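Local coordinates for nitrilotriacetate monooxygenase (Burkholderia pseudomallei, PDB 3SDO), which probably acts as a flavin-dependent monooxygenase of the NtaA/SnaA/DszA family, using FMN and molecular oxygen to oxidise its substrate, at residues Lys8-Gly13 with Pro414-Arg419; Asp224-Ala229 with Arg247-Arg252; Gln282-Lys287 with Ala370-Pro375. All coordinates share one frame; numbering follows the deposited sequence.

The chain enters the barrel at residues 8-13, which run into strand 11-15. Their partner, at the end of helix 401-418, follows after 400 intervening residues, so interaction 1 closes a loop that spans nearly the whole fold. Interactions 2 and 3 both lie within that loop, one after the other, and none of the three crosses another. Interaction 2 closes a short loop and joins helix 223-232 to helix 243-259 around strand 235-238. Interaction 3 ties helix 281-292 to the short strand 372-373 across 82 residues. Interactions 1 and 3 touch where Val415 CG2 packs on Pro375 CB at 3.9 Å, while interaction 2 stands apart from both.

Interaction 1 of 3, residues Lys8-Gly13 with Pro414-Arg419; sequences KHIHFG and PVLSAR
Leu416 is the one side chain of the helix end that reaches across, and it meets Phe12 and Ile10. Its two methyls divide the work. CD1 goes to the phenyl ring, 3.7 Å from Phe12 CZ and 3.9 Å from Phe12 CE2. It approaches the CZ-CE2 side of the ring obliquely, and the two side chains cross at a slant. CD2 faces the isoleucine and stays further off, with Leu416 CD2 4.3 Å from Ile10 CD1. The leucine holds CG beside its backbone N and anti to its carbonyl carbon (chi1 -73°). This sends the fork toward the strand. Ile10 and Phe12 alternate with His11, so both point to the helix, and only their outer carbons touch it.

The tight part is therefore small, apolar and buried. No hydrogen bond crosses it, and the backbones stay apart, with Ile10 CA 8.5 Å from Leu416 CA. Phe408, about two turns earlier on the same helix, meets the Phe12 ring edge-to-face and extends the apolar layer. The other side is looser. Pro414 and Ala418 are exposed on the helix, and Lys8 is exposed before the strand. Arg419 turns off to a salt bridge with Glu376 on helix 375-387. The contact lies away from the predicted FMN residues. It is outer-helix-on-strand packing of a TIM barrel of the luciferase-like type, at the seam where strand 11-15 pairs with strand 393-396.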
loop_
_atom_site.group_PDB
_atom_site.type_symbol
_atom_site.label_atom_id
_atom_site.label_comp_id
_atom_site.label_asym_id
_atom_site.label_seq_id
_atom_site.Cartn_x
_atom_site.Cartn_y
_atom_site.Cartn_z
ATOM N N LYS A 8 -3.385 23.293 -27.074
ATOM C CA LYS A 8 -4.196 22.411 -26.278
ATOM C C LYS A 8 -3.594 22.165 -24.900
ATOM O O LYS A 8 -2.379 22.248 -24.715
ATOM C CB LYS A 8 -4.420 21.079 -26.980
ATOM C CG LYS A 8 -3.202 20.219 -27.127
ATOM C CD LYS A 8 -3.576 18.974 -27.931
ATOM C CE LYS A 8 -2.444 17.972 -28.024
ATOM N NZ LYS A 8 -2.721 16.984 -29.122
ATOM N N HIS A 9 -4.459 21.819 -23.957
ATOM C CA HIS A 9 -4.033 21.418 -22.630
ATOM C C HIS A 9 -2.988 20.280 -22.645
ATOM O O HIS A 9 -3.197 19.216 -23.243
ATOM C CB HIS A 9 -5.244 21.022 -21.790
ATOM C CG HIS A 9 -4.890 20.498 -20.441
ATOM N ND1 HIS A 9 -4.576 21.315 -19.374
ATOM C CD2 HIS A 9 -4.791 19.227 -19.984
ATOM C CE1 HIS A 9 -4.301 20.567 -18.321
ATOM N NE2 HIS A 9 -4.424 19.296 -18.665
ATOM N N ILE A 10 -1.873 20.527 -21.975
ATOM C CA ILE A 10 -0.833 19.529 -21.782
ATOM C C ILE A 10 -1.031 18.882 -20.416
ATOM O O ILE A 10 -1.039 19.573 -19.391
ATOM C CB ILE A 10 0.562 20.165 -21.899
ATOM C CG1 ILE A 10 0.726 20.759 -23.306
ATOM C CG2 ILE A 10 1.672 19.131 -21.548
ATOM C CD1 ILE A 10 2.013 21.558 -23.501
ATOM N N HIS A 11 -1.264 17.563 -20.397
ATOM C CA HIS A 11 -1.430 16.847 -19.130
ATOM C C HIS A 11 -0.077 16.701 -18.418
ATOM O O HIS A 11 0.946 16.498 -19.063
ATOM C CB HIS A 11 -2.013 15.438 -19.362
ATOM C CG HIS A 11 -3.323 15.417 -20.096
ATOM N ND1 HIS A 11 -4.534 15.617 -19.461
ATOM C CD2 HIS A 11 -3.613 15.192 -21.403
ATOM C CE1 HIS A 11 -5.509 15.542 -20.356
ATOM N NE2 HIS A 11 -4.980 15.275 -21.539
ATOM N N PHE A 12 -0.081 16.750 -17.090
ATOM C CA PHE A 12 1.123 16.471 -16.306
ATOM C C PHE A 12 0.872 15.488 -15.202
ATOM O O PHE A 12 -0.177 15.513 -14.535
ATOM C CB PHE A 12 1.660 17.745 -15.677
ATOM C CG PHE A 12 2.253 18.694 -16.678
ATOM C CD1 PHE A 12 3.571 18.598 -17.027
ATOM C CD2 PHE A 12 1.468 19.655 -17.279
ATOM C CE1 PHE A 12 4.125 19.463 -17.972
ATOM C CE2 PHE A 12 1.995 20.522 -18.190
ATOM C CZ PHE A 12 3.341 20.419 -18.553
ATOM N N GLY A 13 1.875 14.655 -14.976
ATOM C CA GLY A 13 1.976 13.849 -13.765
ATOM C C GLY A 13 3.265 14.221 -13.061
ATOM O O GLY A 13 4.182 14.737 -13.690
ATOM N N PRO A 414 2.240 28.736 -15.330
ATOM C CA PRO A 414 1.555 29.976 -15.706
ATOM C C PRO A 414 1.894 30.480 -17.112
ATOM O O PRO A 414 1.044 31.061 -17.761
ATOM C CB PRO A 414 2.036 30.966 -14.639
ATOM C CG PRO A 414 2.337 30.095 -13.482
ATOM C CD PRO A 414 2.997 28.918 -14.084
ATOM N N VAL A 415 3.122 30.267 -17.572
ATOM C CA VAL A 415 3.501 30.557 -18.956
ATOM C C VAL A 415 2.749 29.644 -19.920
ATOM O O VAL A 415 2.185 30.105 -20.907
ATOM C CB VAL A 415 5.028 30.391 -19.183
ATOM C CG1 VAL A 415 5.377 30.490 -20.692
ATOM C CG2 VAL A 415 5.799 31.414 -18.343
ATOM N N LEU A 416 2.691 28.355 -19.623
ATOM C CA LEU A 416 1.912 27.448 -20.480
ATOM C C LEU A 416 0.436 27.837 -20.540
ATOM O O LEU A 416 -0.169 27.834 -21.630
ATOM C CB LEU A 416 2.064 25.995 -20.049
ATOM C CG LEU A 416 3.383 25.290 -20.328
ATOM C CD1 LEU A 416 3.378 23.906 -19.652
ATOM C CD2 LEU A 416 3.612 25.167 -21.835
ATOM N N SER A 417 -0.143 28.186 -19.388
ATOM C CA SER A 417 -1.533 28.626 -19.319
ATOM C C SER A 417 -1.755 29.885 -20.178
ATOM O O SER A 417 -2.712 29.955 -20.951
ATOM C CB SER A 417 -1.998 28.904 -17.864
ATOM O OG SER A 417 -1.954 27.740 -17.061
ATOM N N ALA A 418 -0.859 30.853 -20.058
ATOM C CA ALA A 418 -0.961 32.081 -20.845
ATOM C C ALA A 418 -0.928 31.832 -22.358
ATOM O O ALA A 418 -1.544 32.594 -23.121
ATOM C CB ALA A 418 0.133 33.059 -20.432
ATOM N N ARG A 419 -0.242 30.765 -22.783
ATOM C CA ARG A 419 -0.128 30.411 -24.195
ATOM C C ARG A 419 -1.178 29.402 -24.675
ATOM O O ARG A 419 -1.142 28.988 -25.846
ATOM C CB ARG A 419 1.292 29.893 -24.488
ATOM C CG ARG A 419 2.344 30.928 -24.125
ATOM C CD ARG A 419 3.778 30.376 -24.027
ATOM N NE ARG A 419 4.314 29.997 -25.322
ATOM C CZ ARG A 419 5.588 29.682 -25.550
ATOM N NH1 ARG A 419 6.519 29.757 -24.576
ATOM N NH2 ARG A 419 5.948 29.325 -26.774
#

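Interaction 2 of 3, residues Asp224-Ala229 with Arg247-Arg252; sequences DGIDLA and RVFYRR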
loop_
_atom_site.group_PDB
_atom_site.type_symbol
_atom_site.label_atom_id
_atom_site.label_comp_id
_atom_site.label_asym_id
_atom_site.label_seq_id
_atom_site.Cartn_x
_atom_site.Cartn_y
_atom_site.Cartn_z
ATOM N N ASP A 224 8.290 -6.061 -27.433
ATOM C CA ASP A 224 7.178 -6.679 -26.702
ATOM C C ASP A 224 6.520 -5.673 -25.740
ATOM O O ASP A 224 5.300 -5.678 -25.563
ATOM C CB ASP A 224 7.644 -7.887 -25.889
ATOM C CG ASP A 224 8.016 -9.085 -26.755
ATOM O OD1 ASP A 224 7.732 -9.095 -27.962
ATOM O OD2 ASP A 224 8.621 -10.023 -26.206
ATOM N N GLY A 225 7.344 -4.849 -25.091
ATOM C CA GLY A 225 6.841 -3.812 -24.182
ATOM C C GLY A 225 5.867 -2.861 -24.867
ATOM O O GLY A 225 4.790 -2.574 -24.349
ATOM N N ILE A 226 6.237 -2.385 -26.044
ATOM C CA ILE A 226 5.399 -1.453 -26.805
ATOM C C ILE A 226 4.092 -2.120 -27.217
ATOM O O ILE A 226 3.018 -1.532 -27.136
ATOM C CB ILE A 226 6.162 -0.898 -28.021
ATOM C CG1 ILE A 226 7.234 0.066 -27.532
ATOM C CG2 ILE A 226 5.226 -0.164 -29.002
ATOM C CD1 ILE A 226 8.246 0.485 -28.597
ATOM N N ASP A 227 4.187 -3.371 -27.641
ATOM C CA ASP A 227 3.014 -4.107 -28.034
ATOM C C ASP A 227 2.048 -4.342 -26.860
ATOM O O ASP A 227 0.827 -4.210 -27.000
ATOM C CB ASP A 227 3.421 -5.444 -28.638
ATOM C CG ASP A 227 2.316 -6.053 -29.455
ATOM O OD1 ASP A 227 1.818 -5.363 -30.381
ATOM O OD2 ASP A 227 1.942 -7.203 -29.158
ATOM N N LEU A 228 2.583 -4.712 -25.705
ATOM C CA LEU A 228 1.731 -4.849 -24.534
ATOM C C LEU A 228 1.062 -3.513 -24.235
ATOM O O LEU A 228 -0.124 -3.485 -23.946
ATOM C CB LEU A 228 2.522 -5.346 -23.319
ATOM C CG LEU A 228 1.718 -5.584 -22.042
ATOM C CD1 LEU A 228 0.588 -6.546 -22.253
ATOM C CD2 LEU A 228 2.665 -6.058 -20.919
ATOM N N ALA A 229 1.807 -2.413 -24.321
ATOM C CA ALA A 229 1.233 -1.078 -24.030
ATOM C C ALA A 229 0.072 -0.756 -24.968
ATOM O O ALA A 229 -0.984 -0.290 -24.536
ATOM C CB ALA A 229 2.309 0.016 -24.107
ATOM N N ARG A 247 9.497 10.785 -30.331
ATOM C CA ARG A 247 8.581 10.846 -31.440
ATOM C C ARG A 247 8.379 9.460 -32.066
ATOM O O ARG A 247 7.268 9.088 -32.433
ATOM C CB ARG A 247 9.129 11.816 -32.456
ATOM C CG ARG A 247 8.280 12.006 -33.630
ATOM C CD ARG A 247 8.904 13.076 -34.497
ATOM N NE ARG A 247 7.903 14.018 -34.922
ATOM C CZ ARG A 247 8.152 15.069 -35.693
ATOM N NH1 ARG A 247 9.397 15.313 -36.128
ATOM N NH2 ARG A 247 7.148 15.865 -36.029
ATOM N N VAL A 248 9.456 8.693 -32.189
ATOM C CA VAL A 248 9.338 7.316 -32.701
ATOM C C VAL A 248 8.522 6.478 -31.728
ATOM O O VAL A 248 7.621 5.770 -32.139
ATOM C CB VAL A 248 10.706 6.654 -32.954
ATOM C CG1 VAL A 248 10.532 5.150 -33.252
ATOM C CG2 VAL A 248 11.443 7.385 -34.113
ATOM N N PHE A 249 8.811 6.604 -30.434
ATOM C CA PHE A 249 8.089 5.876 -29.417
ATOM C C PHE A 249 6.604 6.205 -29.466
ATOM O O PHE A 249 5.770 5.300 -29.468
ATOM C CB PHE A 249 8.670 6.176 -28.048
ATOM C CG PHE A 249 8.035 5.405 -26.940
ATOM C CD1 PHE A 249 8.269 4.043 -26.809
ATOM C CD2 PHE A 249 7.208 6.029 -26.026
ATOM C CE1 PHE A 249 7.696 3.323 -25.779
ATOM C CE2 PHE A 249 6.628 5.308 -25.000
ATOM C CZ PHE A 249 6.872 3.957 -24.880
ATOM N N TYR A 250 6.290 7.502 -29.548
ATOM C CA TYR A 250 4.905 7.957 -29.615
ATOM C C TYR A 250 4.179 7.276 -30.780
ATOM O O TYR A 250 3.094 6.738 -30.594
ATOM C CB TYR A 250 4.868 9.490 -29.747
ATOM C CG TYR A 250 3.493 10.142 -29.720
ATOM C CD1 TYR A 250 2.720 10.239 -30.870
ATOM C CD2 TYR A 250 3.029 10.760 -28.573
ATOM C CE1 TYR A 250 1.463 10.869 -30.854
ATOM C CE2 TYR A 250 1.792 11.404 -28.547
ATOM C CZ TYR A 250 1.012 11.457 -29.686
ATOM O OH TYR A 250 -0.220 12.083 -29.640
ATOM N N ARG A 251 4.794 7.290 -31.965
ATOM C CA ARG A 251 4.207 6.711 -33.184
ATOM C C ARG A 251 3.998 5.209 -33.079
ATOM O O ARG A 251 2.969 4.702 -33.509
ATOM C CB ARG A 251 5.070 7.034 -34.427
ATOM C CG ARG A 251 5.033 8.513 -34.831
ATOM C CD ARG A 251 5.454 8.782 -36.283
ATOM N NE ARG A 251 6.901 8.717 -36.469
ATOM C CZ ARG A 251 7.581 7.651 -36.904
ATOM N NH1 ARG A 251 6.964 6.504 -37.216
ATOM N NH2 ARG A 251 8.901 7.735 -37.026
ATOM N N ARG A 252 4.960 4.507 -32.485
ATOM C CA ARG A 252 4.855 3.051 -32.320
ATOM C C ARG A 252 3.754 2.647 -31.342
ATOM O O ARG A 252 3.013 1.690 -31.604
ATOM C CB ARG A 252 6.206 2.465 -31.876
ATOM C CG ARG A 252 7.310 2.663 -32.889
ATOM C CD ARG A 252 8.645 2.156 -32.368
ATOM N NE ARG A 252 8.669 0.700 -32.267
ATOM C CZ ARG A 252 9.581 0.014 -31.581
ATOM N NH1 ARG A 252 10.529 0.653 -30.892
ATOM N NH2 ARG A 252 9.535 -1.317 -31.562
#
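The guanidinium of Arg252 carries Ile226 CD1 on one face, over its centre and 3.2 Å above the plane. The methyl is 3.3 Å from Arg252 CZ and 3.2 Å from Arg252 NH1, a close approach. At the Arg252 NH2 end, Asp223 takes a salt bridge just before the first segment. That bond would limit rotation of the group over the methyl. The phenyl ring of Phe249 meets the same isoleucine obliquely, with Phe249 CE1 3.7 Å from Ile226 CG1.

Ile226 is buried between these two groups. Its CG1 lies beside the backbone N (chi1 -71°), which carries CD1 out to the arginine and the ring. The CG2 branch instead rests near the backbone of Arg252, 3.9 Å from Arg252 O. The arginine chain bends at chi3 (70°), which lays its flat end over CD1; the two side chains cross at about a right angle.

Phe249 also touches Val236 of strand 235-238, which lies between the two helices in sequence. The side chain of Phe249 is about 5 Å from that of Ser221, a predicted FMN-binding residue. This is packing between consecutive outer helices of a TIM barrel, close to the predicted flavin site.

Interaction 3 of 3, residues Gln282-Lys287 with Ala370-Pro375; sequences QEADDK and AFIGTP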
loop_
_atom_site.group_PDB
_atom_site.type_symbol
_atom_site.label_atom_id
_atom_site.label_comp_id
_atom_site.label_asym_id
_atom_site.label_seq_id
_atom_site.Cartn_x
_atom_site.Cartn_y
_atom_site.Cartn_z
ATOM N N GLN A 282 21.527 32.215 -17.099
ATOM C CA GLN A 282 22.611 32.149 -16.107
ATOM C C GLN A 282 22.130 31.493 -14.806
ATOM O O GLN A 282 22.832 30.650 -14.231
ATOM C CB GLN A 282 23.188 33.543 -15.820
ATOM N N GLU A 283 20.922 31.877 -14.383
ATOM C CA GLU A 283 20.294 31.412 -13.151
ATOM C C GLU A 283 19.893 29.929 -13.256
ATOM O O GLU A 283 20.119 29.148 -12.317
ATOM C CB GLU A 283 19.057 32.277 -12.894
ATOM C CG GLU A 283 18.423 32.211 -11.527
ATOM C CD GLU A 283 17.209 33.156 -11.422
ATOM O OE1 GLU A 283 17.349 34.359 -11.779
ATOM O OE2 GLU A 283 16.117 32.693 -11.006
ATOM N N ALA A 284 19.292 29.562 -14.395
ATOM C CA ALA A 284 19.030 28.165 -14.727
ATOM C C ALA A 284 20.302 27.321 -14.676
ATOM O O ALA A 284 20.312 26.215 -14.097
ATOM C CB ALA A 284 18.393 28.052 -16.111
ATOM N N ASP A 285 21.352 27.837 -15.307
ATOM C CA ASP A 285 22.641 27.152 -15.380
ATOM C C ASP A 285 23.270 26.984 -13.976
ATOM O O ASP A 285 23.918 25.988 -13.697
ATOM C CB ASP A 285 23.610 27.918 -16.304
ATOM C CG ASP A 285 23.317 27.720 -17.814
ATOM O OD1 ASP A 285 22.531 26.831 -18.234
ATOM O OD2 ASP A 285 23.907 28.473 -18.609
ATOM N N ASP A 286 23.075 27.973 -13.107
ATOM C CA ASP A 286 23.598 27.925 -11.741
ATOM C C ASP A 286 22.885 26.811 -10.982
ATOM O O ASP A 286 23.519 26.067 -10.228
ATOM C CB ASP A 286 23.397 29.257 -11.007
ATOM C CG ASP A 286 24.321 30.377 -11.501
ATOM O OD1 ASP A 286 25.360 30.124 -12.161
ATOM O OD2 ASP A 286 23.992 31.551 -11.201
ATOM N N LYS A 287 21.572 26.688 -11.195
ATOM C CA LYS A 287 20.789 25.650 -10.529
ATOM C C LYS A 287 21.213 24.281 -11.030
ATOM O O LYS A 287 21.294 23.323 -10.271
ATOM C CB LYS A 287 19.285 25.825 -10.777
ATOM C CG LYS A 287 18.658 26.977 -10.006
ATOM C CD LYS A 287 17.137 26.976 -10.160
ATOM C CE LYS A 287 16.596 28.321 -9.720
ATOM N NZ LYS A 287 15.162 28.459 -9.971
ATOM N N ALA A 370 17.882 21.493 -23.610
ATOM C CA ALA A 370 16.647 22.121 -24.132
ATOM C C ALA A 370 15.606 22.356 -23.026
ATOM O O ALA A 370 14.795 23.276 -23.155
ATOM C CB ALA A 370 16.038 21.299 -25.298
ATOM N N PHE A 371 15.648 21.559 -21.948
ATOM C CA PHE A 371 14.750 21.766 -20.800
ATOM C C PHE A 371 15.434 22.494 -19.612
ATOM O O PHE A 371 14.941 22.438 -18.481
ATOM C CB PHE A 371 14.136 20.440 -20.328
ATOM C CG PHE A 371 13.202 19.819 -21.314
ATOM C CD1 PHE A 371 11.935 20.332 -21.503
ATOM C CD2 PHE A 371 13.579 18.717 -22.050
ATOM C CE1 PHE A 371 11.064 19.768 -22.432
ATOM C CE2 PHE A 371 12.707 18.154 -22.978
ATOM C CZ PHE A 371 11.438 18.684 -23.146
ATOM N N ILE A 372 16.542 23.188 -19.890
ATOM C CA ILE A 372 17.241 24.015 -18.904
ATOM C C ILE A 372 17.328 25.453 -19.424
ATOM O O ILE A 372 17.996 25.728 -20.433
ATOM C CB ILE A 372 18.673 23.458 -18.615
ATOM C CG1 ILE A 372 18.590 22.013 -18.091
ATOM C CG2 ILE A 372 19.407 24.298 -17.600
ATOM C CD1 ILE A 372 19.984 21.294 -18.061
ATOM N N GLY A 373 16.640 26.371 -18.754
ATOM C CA GLY A 373 16.629 27.780 -19.196
ATOM C C GLY A 373 15.480 28.559 -18.590
ATOM O O GLY A 373 15.009 28.227 -17.509
ATOM N N THR A 374 15.020 29.587 -19.292
ATOM C CA THR A 374 13.955 30.438 -18.784
ATOM C C THR A 374 12.598 29.760 -18.882
ATOM O O THR A 374 12.403 28.849 -19.718
ATOM C CB THR A 374 13.861 31.732 -19.563
ATOM O OG1 THR A 374 13.514 31.406 -20.913
ATOM C CG2 THR A 374 15.217 32.514 -19.492
ATOM N N PRO A 375 11.639 30.208 -18.059
ATOM C CA PRO A 375 10.289 29.654 -18.180
ATOM C C PRO A 375 9.728 29.658 -19.607
ATOM O O PRO A 375 9.165 28.658 -20.037
ATOM C CB PRO A 375 9.457 30.539 -17.246
ATOM C CG PRO A 375 10.446 30.994 -16.176
ATOM C CD PRO A 375 11.790 31.072 -16.870
#
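Ala284 and Ile372 have the most surface buried here, followed by Gly373. The methyl of Ala284 points from the helix straight at the short strand. Ala284 CB lies 3.6 Å from Gly373 CA and equally close to the glycine N. The backbones come very near at this point, with Ala284 CA 5.1 Å from Gly373 CA. The small alanine side chain is consistent with so close an approach. The glycine has backbone angles (phi 162°, psi -152°) at which a side chain would press on the carbonyl O before it.

Ile372 adds its CG2 branch to the contact. That methyl stands anti to the backbone N, while CG1 lies beside that N. Ile372 CG2 is 4.2 Å from Ala284 CB and 4.1 Å from Ala284 O. The same methyl lies 4.1 Å from Asp285 OD1, and the two side chains cross at about a right angle. This is contact only. The polar partner of Asp285 OD1 is Gln281 NE2, which also bonds to Ile372 O. Gln281 thus links helix and strand where no direct hydrogen bond does.

Strand 372-373 runs parallel to strand 268-277, with backbone bonds from Phe371 and Gly373 to Ile276. Thr374 then caps the start of helix 375-387, bonding through OG1 to Ala377 N. Helix 281-292 lies against the strand, and its Lys287 reaches helix 401-418 in a salt bridge with Asp407.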